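Local coordinates for scaffolding protein (Clostridium cellulolyticum, PDB 1G43), which probably binds crystalline cellulose through its family IIIa carbohydrate-binding module and so holds the cellulosome on its substrate, at residues G63-G67 / S68-D72. Residues are numbered along the deposited sequence; the frame is centred on the assembly and turned at random.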
loop_
_atom_site.group_PDB
_atom_site.type_symbol
_atom_site.label_atom_id
_atom_site.label_comp_id
_atom_site.label_asym_id
_atom_site.label_seq_id
_atom_site.Cartn_x
_atom_site.Cartn_y
_atom_site.Cartn_z
ATOM N N GLY A 63 -0.061 1.164 -12.674
ATOM C CA GLY A 63 -0.085 2.003 -13.853
ATOM C C GLY A 63 -0.785 3.328 -13.682
ATOM O O GLY A 63 -1.508 3.544 -12.694
ATOM N N TYR A 64 -0.549 4.225 -14.645
ATOM C CA TYR A 64 -1.169 5.549 -14.636
ATOM C C TYR A 64 -1.052 6.301 -15.964
ATOM O O TYR A 64 -0.232 5.986 -16.828
ATOM C CB TYR A 64 -0.605 6.407 -13.503
ATOM C CG TYR A 64 0.840 6.802 -13.696
ATOM C CD1 TYR A 64 1.180 7.976 -14.375
ATOM C CD2 TYR A 64 1.866 6.002 -13.216
ATOM C CE1 TYR A 64 2.515 8.339 -14.567
ATOM C CE2 TYR A 64 3.187 6.353 -13.401
ATOM C CZ TYR A 64 3.510 7.526 -14.074
ATOM O OH TYR A 64 4.830 7.895 -14.217
ATOM N N MET A 65 -1.898 7.313 -16.093
ATOM C CA MET A 65 -1.983 8.153 -17.269
ATOM C C MET A 65 -1.112 9.377 -17.122
ATOM O O MET A 65 -1.168 10.075 -16.107
ATOM C CB MET A 65 -3.432 8.578 -17.469
ATOM C CG MET A 65 -4.311 7.421 -17.891
ATOM S SD MET A 65 -3.928 7.048 -19.602
ATOM C CE MET A 65 -5.068 8.318 -20.352
ATOM N N SER A 66 -0.282 9.612 -18.133
ATOM C CA SER A 66 0.609 10.771 -18.170
ATOM C C SER A 66 0.149 11.445 -19.456
ATOM O O SER A 66 0.445 10.963 -20.557
ATOM C CB SER A 66 2.063 10.307 -18.302
ATOM O OG SER A 66 2.975 11.236 -17.733
ATOM N N GLY A 67 -0.621 12.526 -19.338
ATOM C CA GLY A 67 -1.092 13.184 -20.547
ATOM C C GLY A 67 -2.032 12.181 -21.191
ATOM O O GLY A 67 -2.996 11.766 -20.553
ATOM N N SER A 68 -1.757 11.774 -22.428
ATOM C CA SER A 68 -2.599 10.802 -23.107
ATOM C C SER A 68 -1.889 9.462 -23.385
ATOM O O SER A 68 -2.354 8.678 -24.216
ATOM C CB SER A 68 -3.163 11.395 -24.424
ATOM O OG SER A 68 -2.194 11.460 -25.473
ATOM N N ASN A 69 -0.788 9.200 -22.674
ATOM C CA ASN A 69 -0.014 7.945 -22.803
ATOM C C ASN A 69 -0.212 7.093 -21.524
ATOM O O ASN A 69 -0.009 7.597 -20.409
ATOM C CB ASN A 69 1.493 8.235 -22.883
ATOM C CG ASN A 69 1.829 9.408 -23.788
ATOM O OD1 ASN A 69 1.665 9.331 -25.019
ATOM N ND2 ASN A 69 2.300 10.499 -23.187
ATOM N N TYR A 70 -0.577 5.818 -21.653
ATOM C CA TYR A 70 -0.732 4.997 -20.443
ATOM C C TYR A 70 0.620 4.407 -20.018
ATOM O O TYR A 70 1.290 3.725 -20.800
ATOM C CB TYR A 70 -1.711 3.846 -20.666
ATOM C CG TYR A 70 -1.879 3.012 -19.415
ATOM C CD1 TYR A 70 -2.644 3.474 -18.343
ATOM C CD2 TYR A 70 -1.240 1.784 -19.287
ATOM C CE1 TYR A 70 -2.770 2.715 -17.156
ATOM C CE2 TYR A 70 -1.360 1.022 -18.118
ATOM C CZ TYR A 70 -2.120 1.491 -17.061
ATOM O OH TYR A 70 -2.206 0.733 -15.908
ATOM N N ILE A 71 1.012 4.644 -18.775
ATOM C CA ILE A 71 2.302 4.176 -18.273
ATOM C C ILE A 71 2.173 2.978 -17.331
ATOM O O ILE A 71 1.473 3.040 -16.308
ATOM C CB ILE A 71 3.014 5.325 -17.547
ATOM C CG1 ILE A 71 3.303 6.434 -18.547
ATOM C CG2 ILE A 71 4.295 4.850 -16.903
ATOM C CD1 ILE A 71 4.062 7.573 -17.962
ATOM N N ASP A 72 2.842 1.886 -17.672
ATOM C CA ASP A 72 2.784 0.681 -16.838
ATOM C C ASP A 72 4.006 0.704 -15.913
ATOM O O ASP A 72 5.143 0.473 -16.332
ATOM C CB ASP A 72 2.807 -0.574 -17.712
ATOM C CG ASP A 72 2.704 -1.866 -16.897
ATOM O OD1 ASP A 72 3.438 -1.999 -15.888
ATOM O OD2 ASP A 72 1.893 -2.749 -17.272
#
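A β-hairpin with a two-residue loop, closed by a type II' turn from S66 to N69, joins the end of strand 55-66 to the short strand 69-72 at the surface of this β-sandwich module. Two antiparallel hydrogen-bonded pairs form its ladder. In Y64-I71, I71 N gives a bond of 2.7 Å to Y64 O, and Y64 N returns one of 2.9 Å to I71 O. In S66-N69, S66 N to N69 O is nearly straight (173°), while N69 N reaches S66 O from above the carbonyl plane; N69 ND2 adds a weak bond to that same oxygen. G67 takes the positive phi (67°) of the turn. Y64 CG stands between its backbone N and carbonyl carbon (chi1 68°), which lays the ring alongside I71, whose CB sits 4.2 Å from the ring centroid, over one face. I71 CD1 presses on S66 CB at a tight 3.4 Å. Beyond the hairpin, Y64 OH hydrogen-bonds to A103 O. On the other face M65 SD meets the edge of the Y70 ring, a Met-aromatic contact, and Y70 OH packs 3.2 Å from G63 CA, where glycine offers no side chain. Backbone bonds thus set the strand register, while side-chain contacts across the hairpin are mainly apolar or aromatic.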